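Local coordinates for carbohydrate oxidase (Microdochium nivale, PDB 3RJA), which oxidises the C1 hydroxyl of mono-, oligo- and polysaccharides to lactones with bound FAD, passing the electrons to oxygen to give hydrogen peroxide, at residues A[234-238]-A[239-243]; A[377-380]-A[381-384]. All coordinates share one frame; numbering follows the deposited sequence.

In the fold
Contact 1 closes helix 223-239, and contact 2 is the turn that leads into strand 384-392 of the eight-stranded antiparallel sheet. Their centres lie about 15 Å apart, and side chains join them directly. Glu234 OE1 is 2.8 Å from Trp384 NE1, a probable hydrogen bond. Leu383 packs on the helix, with CD1 3.6 Å from CZ of Arg238, and it also touches Ala237. Contact 1 holds Asp235 of a zinc site on the outer part of the molecule. In contact 2 the side chain of His379 is about 10 Å from FAD and about 13 Å from the bound substrate analogue. Neither contact belongs to the substrate pocket beside the flavin.

Contact 1 (A[234-238]-A[239-243]); sequences EDYAR and WVAPR. With ZN (zinc ion), chain F.
Tyr236 packs against Val240, Ala241 and Pro242 where helix 223-239 ends and the chain turns toward strand 245-251. Its CG is anti to the backbone N (chi1 177°), which swings the ring along the outgoing chain. CA of Ala241 lies over one ring face, toward the rim, and CB of Ala241 comes to 3.5 Å from Tyr236 CE2. Val240 approaches the ring obliquely, its CB 3.7 Å from Tyr236 CD1. Pro242 CD sits near the hydroxyl, which is hydrogen-bonded to Ala273 O. Were Tyr236 replaced by an alanine, a gap would probably open beside Val240 and Ala241, and Ala273 O would lose this hydroxyl partner.

The backbone O of Tyr236 accepts two bonds, from opposite faces of its carbonyl plane. Val240 N is 3.0 Å away, and Ala241 N makes the shorter, straighter bond to the same oxygen at 2.7 Å.

Arg238 and Trp239 run side by side. Arg238 CD lies over the Trp239 six-membered ring, 3.8 Å from its centroid, in a CH-pi contact. The arginine chain then bends at chi3 (-54°), and Arg238 NH2 reaches Glu234 OE2 at 2.8 Å in a salt bridge. OD1 of Asp235 meets the indole edge, near its plane, 3.4 Å from Trp239 CZ3.

Asp235 OD2 binds zinc at 2.0 Å, and Glu231, one turn earlier on the same helix, binds it too, so the metal bridges successive turns. With Lys330 on OD1, the Asp235 carboxylate faces two positive partners, which probably favours its charged form.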
loop_
_atom_site.group_PDB
_atom_site.type_symbol
_atom_site.label_atom_id
_atom_site.label_comp_id
_atom_site.label_asym_id
_atom_site.label_seq_id
_atom_site.Cartn_x
_atom_site.Cartn_y
_atom_site.Cartn_z
ATOM N N GLU A 234 1.296 16.085 -16.086
ATOM C CA GLU A 234 0.707 14.904 -16.712
ATOM C C GLU A 234 1.340 14.644 -18.072
ATOM O O GLU A 234 1.592 13.466 -18.423
ATOM C CB GLU A 234 -0.816 14.949 -16.829
ATOM C CG GLU A 234 -1.330 13.690 -17.580
ATOM C CD GLU A 234 -2.833 13.477 -17.498
ATOM O OE1 GLU A 234 -3.415 13.761 -16.408
ATOM O OE2 GLU A 234 -3.442 13.007 -18.518
ATOM N N ASP A 235 1.622 15.726 -18.814
ATOM C CA ASP A 235 2.254 15.609 -20.136
ATOM C C ASP A 235 3.601 14.917 -20.026
ATOM O O ASP A 235 3.911 13.984 -20.788
ATOM C CB ASP A 235 2.483 16.997 -20.801
ATOM C CG ASP A 235 1.189 17.675 -21.226
ATOM O OD1 ASP A 235 0.174 16.981 -21.420
ATOM O OD2 ASP A 235 1.195 18.917 -21.384
ATOM N N TYR A 236 4.420 15.429 -19.112
ATOM C CA TYR A 236 5.761 14.911 -18.910
ATOM C C TYR A 236 5.656 13.440 -18.473
ATOM O O TYR A 236 6.375 12.568 -18.981
ATOM C CB TYR A 236 6.497 15.771 -17.869
ATOM C CG TYR A 236 7.880 15.266 -17.525
ATOM C CD1 TYR A 236 8.979 15.501 -18.380
ATOM C CD2 TYR A 236 8.110 14.587 -16.327
ATOM C CE1 TYR A 236 10.270 15.039 -18.045
ATOM C CE2 TYR A 236 9.390 14.150 -15.974
ATOM C CZ TYR A 236 10.464 14.372 -16.832
ATOM O OH TYR A 236 11.713 13.890 -16.483
ATOM N N ALA A 237 4.732 13.162 -17.557
ATOM C CA ALA A 237 4.528 11.792 -17.077
ATOM C C ALA A 237 4.141 10.872 -18.251
ATOM O O ALA A 237 4.753 9.811 -18.463
ATOM C CB ALA A 237 3.451 11.765 -15.977
ATOM N N ARG A 238 3.151 11.294 -19.037
ATOM C CA ARG A 238 2.595 10.389 -20.034
ATOM C C ARG A 238 3.597 10.095 -21.141
ATOM O O ARG A 238 3.794 8.941 -21.511
ATOM C CB ARG A 238 1.293 10.940 -20.614
ATOM C CG ARG A 238 0.634 10.010 -21.616
ATOM C CD ARG A 238 -0.707 10.554 -22.069
ATOM N NE ARG A 238 -1.639 10.868 -20.979
ATOM C CZ ARG A 238 -2.273 9.948 -20.234
ATOM N NH1 ARG A 238 -2.054 8.654 -20.422
ATOM N NH2 ARG A 238 -3.129 10.319 -19.296
ATOM N N TRP A 239 4.282 11.129 -21.611
ATOM C CA TRP A 239 5.051 11.018 -22.847
ATOM C C TRP A 239 6.571 11.105 -22.795
ATOM O O TRP A 239 7.217 10.736 -23.771
ATOM C CB TRP A 239 4.537 12.071 -23.829
ATOM C CG TRP A 239 3.133 11.794 -24.328
ATOM C CD1 TRP A 239 2.701 10.685 -25.026
ATOM C CD2 TRP A 239 1.996 12.663 -24.204
ATOM N NE1 TRP A 239 1.350 10.821 -25.346
ATOM C CE2 TRP A 239 0.902 12.027 -24.852
ATOM C CE3 TRP A 239 1.798 13.928 -23.612
ATOM C CZ2 TRP A 239 -0.382 12.609 -24.908
ATOM C CZ3 TRP A 239 0.520 14.514 -23.677
ATOM C CH2 TRP A 239 -0.554 13.846 -24.324
ATOM N N VAL A 240 7.139 11.609 -21.691
ATOM C CA VAL A 240 8.551 12.002 -21.653
ATOM C C VAL A 240 9.362 11.353 -20.534
ATOM O O VAL A 240 10.485 10.886 -20.773
ATOM C CB VAL A 240 8.705 13.554 -21.522
ATOM C CG1 VAL A 240 10.205 13.990 -21.626
ATOM C CG2 VAL A 240 7.861 14.284 -22.589
ATOM N N ALA A 241 8.828 11.380 -19.304
ATOM C CA ALA A 241 9.564 10.923 -18.119
ATOM C C ALA A 241 10.332 9.596 -18.343
ATOM O O ALA A 241 9.724 8.534 -18.577
ATOM C CB ALA A 241 8.623 10.811 -16.896
ATOM N N PRO A 242 11.679 9.653 -18.301
ATOM C CA PRO A 242 12.445 8.425 -18.444
ATOM C C PRO A 242 12.131 7.470 -17.295
ATOM O O PRO A 242 11.637 7.889 -16.257
ATOM C CB PRO A 242 13.900 8.908 -18.372
ATOM C CG PRO A 242 13.818 10.333 -18.862
ATOM C CD PRO A 242 12.547 10.836 -18.251
ATOM N N ARG A 243 12.394 6.198 -17.529
ATOM C CA ARG A 243 12.297 5.140 -16.527
ATOM C C ARG A 243 12.951 5.516 -15.198
ATOM O O ARG A 243 12.362 5.299 -14.143
ATOM C CB ARG A 243 12.981 3.888 -17.087
ATOM C CG ARG A 243 12.681 2.633 -16.323
ATOM C CD ARG A 243 13.523 1.454 -16.849
ATOM N NE ARG A 243 13.334 0.305 -15.978
ATOM C CZ ARG A 243 14.187 -0.705 -15.841
ATOM N NH1 ARG A 243 15.337 -0.724 -16.520
ATOM N NH2 ARG A 243 13.890 -1.695 -15.005
HETATM ZN ZN ZN F . -0.486 19.663 -22.164
HETATM O O HOH W 1 7.094 8.014 -19.136
#

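Contact 2 (A[377-380]-A[381-384])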
loop_
_atom_site.group_PDB
_atom_site.type_symbol
_atom_site.label_atom_id
_atom_site.label_comp_id
_atom_site.label_asym_id
_atom_site.label_seq_id
_atom_site.Cartn_x
_atom_site.Cartn_y
_atom_site.Cartn_z
ATOM N N TYR A 377 -3.740 -7.146 -9.791
ATOM C CA TYR A 377 -3.614 -5.676 -9.713
ATOM C C TYR A 377 -4.305 -5.034 -10.938
ATOM O O TYR A 377 -3.937 -5.351 -12.078
ATOM C CB TYR A 377 -2.145 -5.268 -9.623
ATOM C CG TYR A 377 -1.931 -3.796 -9.298
ATOM C CD1 TYR A 377 -1.987 -3.337 -7.978
ATOM C CD2 TYR A 377 -1.691 -2.859 -10.324
ATOM C CE1 TYR A 377 -1.783 -1.986 -7.672
ATOM C CE2 TYR A 377 -1.494 -1.515 -10.039
ATOM C CZ TYR A 377 -1.540 -1.076 -8.710
ATOM O OH TYR A 377 -1.342 0.262 -8.413
ATOM N N PRO A 378 -5.321 -4.164 -10.708
ATOM C CA PRO A 378 -6.188 -3.677 -11.811
ATOM C C PRO A 378 -5.910 -2.266 -12.286
ATOM O O PRO A 378 -6.712 -1.717 -13.062
ATOM C CB PRO A 378 -7.570 -3.623 -11.148
ATOM C CG PRO A 378 -7.236 -3.265 -9.667
ATOM C CD PRO A 378 -5.823 -3.719 -9.392
ATOM N N HIS A 379 -4.826 -1.659 -11.819
ATOM C CA HIS A 379 -4.617 -0.236 -12.097
ATOM C C HIS A 379 -3.530 0.020 -13.147
ATOM O O HIS A 379 -2.975 1.123 -13.211
ATOM C CB HIS A 379 -4.253 0.512 -10.811
ATOM C CG HIS A 379 -5.197 0.279 -9.683
ATOM N ND1 HIS A 379 -6.523 0.665 -9.724
ATOM C CD2 HIS A 379 -4.999 -0.276 -8.462
ATOM C CE1 HIS A 379 -7.106 0.354 -8.577
ATOM N NE2 HIS A 379 -6.199 -0.212 -7.788
ATOM N N ARG A 380 -3.196 -1.002 -13.941
ATOM C CA ARG A 380 -2.052 -0.865 -14.886
ATOM C C ARG A 380 -2.305 0.182 -15.987
ATOM O O ARG A 380 -1.364 0.622 -16.657
ATOM C CB ARG A 380 -1.704 -2.224 -15.531
ATOM C CG ARG A 380 -1.385 -3.350 -14.532
ATOM C CD ARG A 380 -0.097 -3.133 -13.680
ATOM N NE ARG A 380 0.126 -4.309 -12.845
ATOM C CZ ARG A 380 1.238 -4.611 -12.155
ATOM N NH1 ARG A 380 2.340 -3.845 -12.210
ATOM N NH2 ARG A 380 1.246 -5.723 -11.408
ATOM N N ASP A 381 -3.585 0.537 -16.195
ATOM C CA ASP A 381 -3.973 1.482 -17.243
ATOM C C ASP A 381 -4.239 2.843 -16.628
ATOM O O ASP A 381 -4.948 3.670 -17.211
ATOM C CB ASP A 381 -5.229 0.984 -17.994
ATOM C CG ASP A 381 -6.411 0.712 -17.060
ATOM O OD1 ASP A 381 -6.231 0.667 -15.803
ATOM O OD2 ASP A 381 -7.544 0.547 -17.569
ATOM N N LYS A 382 -3.730 3.048 -15.414
ATOM C CA LYS A 382 -3.915 4.333 -14.692
ATOM C C LYS A 382 -2.599 5.066 -14.552
ATOM O O LYS A 382 -1.621 4.508 -14.046
ATOM C CB LYS A 382 -4.533 4.136 -13.297
ATOM C CG LYS A 382 -5.791 3.222 -13.252
ATOM C CD LYS A 382 -6.911 3.714 -14.224
ATOM C CE LYS A 382 -8.296 3.151 -13.891
ATOM N NZ LYS A 382 -8.387 1.696 -14.162
ATOM N N LEU A 383 -2.589 6.323 -14.985
ATOM C CA LEU A 383 -1.418 7.160 -14.927
ATOM C C LEU A 383 -1.189 7.688 -13.514
ATOM O O LEU A 383 -0.040 7.695 -13.020
ATOM C CB LEU A 383 -1.531 8.344 -15.940
ATOM C CG LEU A 383 -0.242 9.167 -16.066
ATOM C CD1 LEU A 383 0.019 9.616 -17.502
ATOM C CD2 LEU A 383 -0.228 10.370 -15.124
ATOM N N TRP A 384 -2.268 8.163 -12.886
ATOM C CA TRP A 384 -2.193 8.756 -11.545
ATOM C C TRP A 384 -2.655 7.793 -10.446
ATOM O O TRP A 384 -3.708 7.168 -10.561
ATOM C CB TRP A 384 -3.138 9.969 -11.467
ATOM C CG TRP A 384 -2.705 11.163 -12.294
ATOM C CD1 TRP A 384 -3.319 11.657 -13.425
ATOM C CD2 TRP A 384 -1.596 12.026 -12.032
ATOM N NE1 TRP A 384 -2.652 12.771 -13.885
ATOM C CE2 TRP A 384 -1.589 13.024 -13.049
ATOM C CE3 TRP A 384 -0.591 12.047 -11.051
ATOM C CZ2 TRP A 384 -0.616 14.030 -13.108
ATOM C CZ3 TRP A 384 0.375 13.062 -11.106
ATOM C CH2 TRP A 384 0.357 14.033 -12.134
HETATM O O HOH W 2 -8.566 0.674 -11.587
#
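A type I beta turn from His379 to Lys382 forms this contact, in the loop between strands 352-359 and 384-392. Lys382 N donates to His379 O at 3.0 Å and closes the turn. The donor stands well above the carbonyl plane, and the bond is bent, with an N-H...O angle of 145°.

The side chains at the two ends of the turn also meet. Lys382 CG lies 4.0 Å from His379 CB, at the edge of the imidazole. The lysine chain folds back at chi2 (-55°) and again at chi4, which brings its amino group to Asp381. There Lys382 NZ is 2.9 Å from OD1 of Asp381, on the syn side of the carboxylate, in a salt bridge between neighbouring residues. Lys382 NZ also donates to a water at 2.8 Å. The same water lies 2.8 Å from His379 ND1 and makes a weak bond to Pro378 O, so it bridges both halves of the turn.

Pro378 CG lies over the centre of the His379 ring, 3.7 Å above its plane, and CE1 of Tyr377 meets the ring edge in its plane. These neighbours probably limit how the imidazole can turn. The guanidinium of Arg380 forms a salt bridge with Asp158 through NH2.

Beyond the turn, Leu383 and Trp384 both face Leu326 of strand 318-326. This is a classic beta bulge, here at the start of strand 384-392 in the antiparallel sheet.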